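Local coordinates for sugar isomerase (Sinorhizobium meliloti, PDB 3QC0), which binds a zinc ion in a TIM barrel and, by its name and family, probably isomerises a sugar, at residues A97-L102 / P138-P143; I35-D40 / T62-G67. One frame throughout, in Å; residues are numbered along the deposited sequence. Where two conformers were deposited one is given.

Interaction 1: A97-L102 / P138-P143; sequences ADCLVL and PLAIEP
Leu-100, Leu-102 and Leu-139 meet on the helix-facing side of two parallel strands. Leu-100 and Leu-139 lie side by side and point the same way, with CD2 of Leu-100 4.0 Å from CD2 of Leu-139. Leu-102 slants across Leu-139 from the next position along and sets its CD1 near the Leu-139 CB. Its CG stands beside the backbone N (chi1 -56°), which lets the branch lean back over the neighbouring strand. Helices 75-94 and 114-135 cover this leucine layer.

The opposite face carries Cys-99, Val-101 and Ala-140, and it looks into the barrel. SG of Cys-99 rests 3.6 Å from the Ala-140 methyl.

Four backbone hydrogen bonds join the two strands. Leu-100 N gives to Pro-138 O at 2.9 Å, and Ala-140 N gives to Leu-100 O. Leu-102 N then gives to Ala-140 O at 2.8 Å, and Glu-142 N to Leu-102 O at 3.1 Å. Leu-102 O is gripped twice, since a water also donates to it and bridges to Glu-142 O.

The polar edge is Glu-142. In the conformer given, its chain runs extended from a CG anti to the backbone N (chi1 -167°). The carboxylate then passes Val-101, whose CG1 lies 3.6 Å from Glu-142 OE1. The other oxygen, OE2, binds the zinc ion, which Asp-177, His-204 and Glu-248 also hold.

The two strands, with helix 114-135 between them in sequence, form a beta-alpha-beta unit of the TIM barrel, and a metal ligand, Glu-142, lies near the C-terminal mouth of the barrel.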
ATOM      1  N   ALA A  97      21.666  -2.638 -21.130  1.00 20.51           N
ATOM      2  CA  ALA A  97      20.795  -2.995 -19.998  1.00 19.80           C
ATOM      3  C   ALA A  97      19.814  -4.147 -20.320  1.00 19.53           C
ATOM      4  O   ALA A  97      19.218  -4.201 -21.400  1.00 20.03           O
ATOM      5  CB  ALA A  97      20.006  -1.771 -19.495  1.00 19.69           C
ATOM      6  N   ASP A  98      19.635  -5.050 -19.359  1.00 19.29           N
ATOM      7  CA  ASP A  98      18.721  -6.165 -19.532  1.00 18.93           C
ATOM      8  C   ASP A  98      17.252  -5.707 -19.624  1.00 18.24           C
ATOM      9  O   ASP A  98      16.413  -6.409 -20.184  1.00 18.76           O
ATOM     10  CB  ASP A  98      18.859  -7.147 -18.374  1.00 19.89           C
ATOM     11  CG  ASP A  98      20.166  -7.932 -18.421  1.00 21.30           C
ATOM     12  OD1 ASP A  98      20.898  -7.830 -19.429  1.00 23.56           O
ATOM     13  OD2 ASP A  98      20.445  -8.675 -17.455  1.00 25.63           O
ATOM     14  N   CYS A  99      16.949  -4.554 -19.030  1.00 17.75           N
ATOM     15  CA  CYS A  99      15.650  -3.939 -19.203  1.00 16.72           C
ATOM     16  C   CYS A  99      15.738  -2.474 -18.835  1.00 15.96           C
ATOM     17  O   CYS A  99      16.714  -2.036 -18.169  1.00 16.18           O
ATOM     18  CB  CYS A  99      14.540  -4.616 -18.328  1.00 16.46           C
ATOM     19  SG  CYS A  99      14.776  -4.441 -16.554  1.00 18.12           S
ATOM     20  N   LEU A 100      14.711  -1.726 -19.263  1.00 15.41           N
ATOM     21  CA  LEU A 100      14.448  -0.376 -18.762  1.00 13.84           C
ATOM     22  C   LEU A 100      13.293  -0.493 -17.779  1.00 14.60           C
ATOM     23  O   LEU A 100      12.214  -0.942 -18.165  1.00 14.65           O
ATOM     24  CB  LEU A 100      14.039   0.537 -19.908  1.00 14.44           C
ATOM     25  CG  LEU A 100      13.651   1.961 -19.499  1.00 12.38           C
ATOM     26  CD1 LEU A 100      14.781   2.719 -18.833  1.00 12.85           C
ATOM     27  CD2 LEU A 100      13.038   2.766 -20.661  1.00 13.21           C
ATOM     28  N   VAL A 101      13.548  -0.112 -16.539  1.00 14.75           N
ATOM     29  CA  VAL A 101      12.516  -0.140 -15.514  1.00 14.14           C
ATOM     30  C   VAL A 101      11.559   1.038 -15.717  1.00 13.65           C
ATOM     31  O   VAL A 101      11.999   2.146 -15.969  1.00 13.68           O
ATOM     32  CB  VAL A 101      13.159  -0.108 -14.113  1.00 15.28           C
ATOM     33  CG1 VAL A 101      12.091  -0.001 -13.028  1.00 18.64           C
ATOM     34  CG2 VAL A 101      14.025  -1.372 -13.890  1.00 17.61           C
ATOM     35  N   LEU A 102      10.248   0.788 -15.615  1.00 12.56           N
ATOM     36  CA  LEU A 102       9.252   1.813 -15.800  1.00 11.93           C
ATOM     37  C   LEU A 102       8.492   2.037 -14.488  1.00 11.88           C
ATOM     38  O   LEU A 102       7.838   1.114 -13.969  1.00 13.17           O
ATOM     39  CB  LEU A 102       8.233   1.488 -16.903  1.00 12.44           C
ATOM     40  CG  LEU A 102       8.808   1.192 -18.305  1.00 11.42           C
ATOM     41  CD1 LEU A 102       7.614   0.852 -19.234  1.00 15.04           C
ATOM     42  CD2 LEU A 102       9.626   2.366 -18.832  1.00 13.43           C
ATOM     43  N   PRO A 138      14.048  -4.621 -23.491  1.00 16.89           N
ATOM     44  CA  PRO A 138      12.791  -5.017 -22.802  1.00 15.73           C
ATOM     45  C   PRO A 138      12.326  -3.924 -21.867  1.00 15.37           C
ATOM     46  O   PRO A 138      13.157  -3.304 -21.207  1.00 14.68           O
ATOM     47  CB  PRO A 138      13.200  -6.261 -22.020  1.00 16.66           C
ATOM     48  CG  PRO A 138      14.390  -6.815 -22.864  1.00 17.18           C
ATOM     49  CD  PRO A 138      15.143  -5.575 -23.212  1.00 17.84           C
ATOM     50  N   LEU A 139      11.017  -3.681 -21.858  1.00 13.45           N
ATOM     51  CA  LEU A 139      10.437  -2.715 -20.921  1.00 12.90           C
ATOM     52  C   LEU A 139       9.926  -3.488 -19.725  1.00 13.98           C
ATOM     53  O   LEU A 139       9.117  -4.392 -19.886  1.00 14.56           O
ATOM     54  CB  LEU A 139       9.291  -1.943 -21.577  1.00 12.80           C
ATOM     55  CG  LEU A 139       9.696  -1.073 -22.787  1.00 13.00           C
ATOM     56  CD1 LEU A 139       8.470  -0.318 -23.367  1.00 14.11           C
ATOM     57  CD2 LEU A 139      10.869  -0.099 -22.458  1.00 13.83           C
ATOM     58  N   ALA A 140      10.345  -3.102 -18.528  1.00 13.53           N
ATOM     59  CA  ALA A 140       9.936  -3.774 -17.296  1.00 13.72           C
ATOM     60  C   ALA A 140       9.037  -2.859 -16.501  1.00 13.45           C
ATOM     61  O   ALA A 140       9.515  -1.924 -15.854  1.00 13.83           O
ATOM     62  CB  ALA A 140      11.175  -4.178 -16.451  1.00 13.71           C
ATOM     63  N   ILE A 141       7.734  -3.126 -16.539  1.00 12.98           N
ATOM     64  CA  ILE A 141       6.786  -2.420 -15.671  1.00 12.28           C
ATOM     65  C   ILE A 141       7.058  -2.860 -14.246  1.00 12.11           C
ATOM     66  O   ILE A 141       6.992  -4.064 -13.923  1.00 13.77           O
ATOM     67  CB  ILE A 141       5.328  -2.760 -16.041  1.00 12.93           C
ATOM     68  CG1 ILE A 141       4.998  -2.432 -17.502  1.00 13.03           C
ATOM     69  CG2 ILE A 141       4.341  -2.057 -15.061  1.00 13.61           C
ATOM     70  CD1 ILE A 141       3.603  -2.908 -17.956  1.00 14.30           C
ATOM     71  N   GLU A 142       7.335  -1.884 -13.397  0.61 12.31           N
ATOM     72  CA  GLU A 142       7.582  -2.153 -11.969  0.61 12.75           C
ATOM     73  C   GLU A 142       6.315  -1.760 -11.200  0.61 12.24           C
ATOM     74  O   GLU A 142       6.044  -0.585 -11.025  0.61 11.85           O
ATOM     75  CB  GLU A 142       8.786  -1.371 -11.456  0.61 13.06           C
ATOM     76  CG  GLU A 142       9.247  -1.863 -10.087  0.61 13.33           C
ATOM     77  CD  GLU A 142      10.343  -1.034  -9.474  0.61 15.86           C
ATOM     78  OE1 GLU A 142      10.464   0.132  -9.857  0.61 16.52           O
ATOM     79  OE2 GLU A 142      11.055  -1.582  -8.615  0.61 14.58           O
ATOM     80  N   PRO A 143       5.491  -2.745 -10.808  1.00 12.46           N
ATOM     81  CA  PRO A 143       4.407  -2.321  -9.879  1.00 11.42           C
ATOM     82  C   PRO A 143       5.051  -1.735  -8.626  1.00 11.74           C
ATOM     83  O   PRO A 143       6.027  -2.300  -8.111  1.00 12.66           O
ATOM     84  CB  PRO A 143       3.640  -3.619  -9.600  1.00 11.91           C
ATOM     85  CG  PRO A 143       4.617  -4.720  -9.905  1.00 13.66           C
ATOM     86  CD  PRO A 143       5.488  -4.190 -11.040  1.00 13.58           C
TER
HETATM   87  O   HOH W   1       5.332   1.357 -12.640  1.00 16.77           O

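Interaction 2: I35-D40 / T62-G67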
ATOM      1  N   ILE A  35      25.097  -4.419 -12.029  1.00 22.27           N
ATOM      2  CA  ILE A  35      24.653  -3.181 -11.421  1.00 22.51           C
ATOM      3  C   ILE A  35      23.323  -2.775 -12.052  1.00 21.70           C
ATOM      4  O   ILE A  35      22.937  -3.278 -13.108  1.00 20.62           O
ATOM      5  CB  ILE A  35      25.701  -2.032 -11.566  1.00 23.21           C
ATOM      6  CG1 ILE A  35      26.026  -1.724 -13.048  1.00 23.47           C
ATOM      7  CG2 ILE A  35      26.994  -2.406 -10.817  1.00 24.37           C
ATOM      8  CD1 ILE A  35      26.593  -0.345 -13.243  1.00 25.63           C
ATOM      9  N   ALA A  36      22.661  -1.829 -11.403  1.00 20.60           N
ATOM     10  CA  ALA A  36      21.547  -1.103 -12.003  1.00 19.20           C
ATOM     11  C   ALA A  36      21.723   0.364 -11.664  1.00 19.87           C
ATOM     12  O   ALA A  36      21.426   0.795 -10.547  1.00 18.50           O
ATOM     13  CB  ALA A  36      20.196  -1.652 -11.500  1.00 19.17           C
ATOM     14  N   PRO A  37      22.277   1.144 -12.610  1.00 17.83           N
ATOM     15  CA  PRO A  37      22.424   2.556 -12.381  1.00 18.89           C
ATOM     16  C   PRO A  37      21.157   3.338 -12.697  1.00 18.47           C
ATOM     17  O   PRO A  37      20.234   2.820 -13.340  1.00 18.04           O
ATOM     18  CB  PRO A  37      23.512   2.947 -13.365  1.00 18.89           C
ATOM     19  CG  PRO A  37      23.200   2.090 -14.568  1.00 18.48           C
ATOM     20  CD  PRO A  37      22.697   0.764 -13.972  1.00 18.88           C
ATOM     21  N   TRP A  38      21.158   4.586 -12.243  1.00 18.96           N
ATOM     22  CA  TRP A  38      20.104   5.513 -12.525  1.00 18.37           C
ATOM     23  C   TRP A  38      20.520   6.518 -13.582  1.00 18.56           C
ATOM     24  O   TRP A  38      21.725   6.832 -13.751  1.00 18.94           O
ATOM     25  CB  TRP A  38      19.686   6.236 -11.241  1.00 18.45           C
ATOM     26  CG  TRP A  38      18.987   5.355 -10.270  1.00 18.27           C
ATOM     27  CD1 TRP A  38      19.437   4.192  -9.728  1.00 18.64           C
ATOM     28  CD2 TRP A  38      17.657   5.534  -9.760  1.00 17.88           C
ATOM     29  NE1 TRP A  38      18.483   3.648  -8.905  1.00 19.75           N
ATOM     30  CE2 TRP A  38      17.391   4.461  -8.911  1.00 17.31           C
ATOM     31  CE3 TRP A  38      16.691   6.522  -9.920  1.00 18.55           C
ATOM     32  CZ2 TRP A  38      16.197   4.346  -8.207  1.00 18.50           C
ATOM     33  CZ3 TRP A  38      15.488   6.388  -9.224  1.00 19.95           C
ATOM     34  CH2 TRP A  38      15.255   5.303  -8.415  1.00 19.92           C
ATOM     35  N   ARG A  39      19.539   7.079 -14.273  1.00 17.97           N
ATOM     36  CA  ARG A  39      19.830   7.941 -15.413  1.00 18.90           C
ATOM     37  C   ARG A  39      20.591   9.199 -15.018  1.00 20.08           C
ATOM     38  O   ARG A  39      21.427   9.675 -15.793  1.00 21.21           O
ATOM     39  CB  ARG A  39      18.543   8.312 -16.123  1.00 18.43           C
ATOM     40  CG  ARG A  39      17.900   7.089 -16.803  1.00 17.81           C
ATOM     41  CD  ARG A  39      16.594   7.455 -17.399  1.00 19.17           C
ATOM     42  NE  ARG A  39      16.708   8.333 -18.539  1.00 17.54           N
ATOM     43  CZ  ARG A  39      15.718   9.083 -19.023  1.00 19.45           C
ATOM     44  NH1 ARG A  39      14.532   9.108 -18.412  1.00 19.64           N
ATOM     45  NH2 ARG A  39      15.873   9.804 -20.072  1.00 22.71           N
ATOM     46  N   ASP A  40      20.335   9.708 -13.823  1.00 20.83           N
ATOM     47  CA  ASP A  40      21.038  10.917 -13.339  1.00 23.01           C
ATOM     48  C   ASP A  40      22.488  10.606 -13.088  1.00 23.66           C
ATOM     49  O   ASP A  40      23.342  11.449 -13.385  1.00 25.41           O
ATOM     50  CB  ASP A  40      20.366  11.584 -12.125  1.00 23.60           C
ATOM     51  CG  ASP A  40      20.197  10.669 -10.919  1.00 26.05           C
ATOM     52  OD1 ASP A  40      20.299   9.441 -11.007  1.00 26.17           O
ATOM     53  OD2 ASP A  40      19.914  11.231  -9.834  1.00 32.04           O
ATOM     54  N   THR A  62      21.308  -5.127 -14.702  1.00 20.79           N
ATOM     55  CA  THR A  62      20.023  -5.813 -14.476  1.00 20.23           C
ATOM     56  C   THR A  62      18.844  -4.888 -14.803  1.00 19.82           C
ATOM     57  O   THR A  62      17.711  -5.356 -14.989  1.00 20.10           O
ATOM     58  CB  THR A  62      19.927  -6.362 -13.026  1.00 20.07           C
ATOM     59  OG1 THR A  62      20.322  -5.346 -12.099  1.00 19.83           O
ATOM     60  CG2 THR A  62      20.814  -7.614 -12.878  1.00 22.70           C
ATOM     61  N   GLY A  63      19.111  -3.584 -14.838  1.00 18.93           N
ATOM     62  CA  GLY A  63      18.143  -2.588 -15.236  1.00 18.17           C
ATOM     63  C   GLY A  63      18.801  -1.235 -15.415  1.00 18.63           C
ATOM     64  O   GLY A  63      19.944  -1.037 -14.956  1.00 19.19           O
ATOM     65  N   LEU A  64      18.089  -0.324 -16.072  1.00 16.67           N
ATOM     66  CA  LEU A  64      18.376   1.113 -15.995  1.00 17.08           C
ATOM     67  C   LEU A  64      17.149   1.752 -15.333  1.00 15.51           C
ATOM     68  O   LEU A  64      16.006   1.517 -15.759  1.00 15.39           O
ATOM     69  CB  LEU A  64      18.599   1.724 -17.375  1.00 16.61           C
ATOM     70  CG  LEU A  64      18.832   3.231 -17.434  1.00 16.71           C
ATOM     71  CD1 LEU A  64      20.130   3.657 -16.681  1.00 16.50           C
ATOM     72  CD2 LEU A  64      18.858   3.728 -18.898  1.00 16.51           C
ATOM     73  N   CYS A  65      17.396   2.553 -14.301  1.00 16.48           N
ATOM     74  CA  CYS A  65      16.331   3.255 -13.595  1.00 15.87           C
ATOM     75  C   CYS A  65      16.319   4.735 -13.948  1.00 15.93           C
ATOM     76  O   CYS A  65      17.325   5.432 -13.688  1.00 17.61           O
ATOM     77  CB  CYS A  65      16.507   3.130 -12.097  1.00 16.42           C
ATOM     78  SG  CYS A  65      16.231   1.496 -11.451  1.00 22.86           S
ATOM     79  N   ARG A  66      15.246   5.293 -14.507  1.00 15.15           N
ATOM     80  CA  ARG A  66      14.015   4.620 -14.911  1.00 14.66           C
ATOM     81  C   ARG A  66      13.327   5.463 -15.957  1.00 14.36           C
ATOM     82  O   ARG A  66      13.526   6.678 -16.050  1.00 15.33           O
ATOM     83  CB  ARG A  66      13.050   4.405 -13.700  1.00 15.23           C
ATOM     84  CG  ARG A  66      12.472   5.658 -13.040  1.00 16.48           C
ATOM     85  CD  ARG A  66      13.416   6.388 -12.192  1.00 17.50           C
ATOM     86  NE  ARG A  66      12.777   7.270 -11.203  1.00 17.00           N
ATOM     87  CZ  ARG A  66      12.856   8.577 -11.106  1.00 22.92           C
ATOM     88  NH1 ARG A  66      13.617   9.340 -11.913  1.00 25.92           N
ATOM     89  NH2 ARG A  66      12.183   9.144 -10.093  1.00 24.57           N
ATOM     90  N   GLY A  67      12.450   4.816 -16.718  1.00 13.16           N
ATOM     91  CA  GLY A  67      11.460   5.503 -17.521  1.00 12.42           C
ATOM     92  C   GLY A  67      10.129   5.513 -16.772  1.00 11.86           C
ATOM     93  O   GLY A  67      10.084   5.275 -15.556  1.00 13.03           O
TER
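Cys-65 O takes the shortest polar bond between 35-40 and 62-67. Arg-39 N donates to it at 2.8 Å, with a bent N-H...O angle of 141°. The CA of Trp-38 adds a C-H...O contact to the same oxygen at 3.0 Å. Trp-38 is the N-cap residue of helix 39-45, so the carbonyl receives the first N-H of that helix.

The backbone N of Cys-65 is held too. It gives a nearly straight bond to Pro-37 O at 3.0 Å. Further back, Thr-62 N donates to Ile-35 O. The peptide between Cys-65 and Arg-66 is cis.

The Trp-38 indole lies against the cysteine. CB of Cys-65 sits over one face, 3.5 Å from the centroid of the five-membered ring, in a CH-pi contact. SG lies over the same ring at 4.3 Å, a sulfur-aromatic contact. Indole NE1 bonds to Asn-10.

Arg-66 crosses the far end of the indole. Its NE comes within 3.5 Å of Trp-38 CZ3, and the two planes stand 45° apart. CZ3 lies over one face of the guanidinium. NE makes a hydrogen bond to an unidentified molecule, probably from the crystallisation liquor.

On the helix-facing side, Leu-64 CD1 reaches Pro-37 CG, while Leu-64 CG packs on Arg-39 CG. The Arg-39 chain bends at chi3 (69°), and its guanidinium pairs with Glu-91 and Asp-84 of helix 75-94.

Gly-63 O is buried without a hydrogen-bond partner, and its closest neighbours across this contact are C-H groups of Ala-36 and Pro-37. Backbone bonds thus hold the cysteine against one face of the indole, while the two arginines send their charges to different partners, Arg-39 to helix acids and Arg-66 to a bound molecule that may mark a pocket.

Overall arrangement
Both contacts are buried and belong to the same closed parallel barrel. Interaction 2 joins the second and third strands, and interaction 1 the fourth and fifth. They meet at the third and fourth, where Leu-64 N lies 3.0 Å from Cys-99 O and Gly-67 N 2.8 Å from Val-101 O, both probable hydrogen bonds. Interaction 1 is regular: three parallel bridges, mostly apolar side chains, and one metal-binding carboxylate at its end. Interaction 2 has a single bridge and runs into a helix start, with an indole and two arginines. Helix 75-94 backs both. Each contact ends near the zinc, through Glu-142 directly and through Trp-38 beside Glu-248.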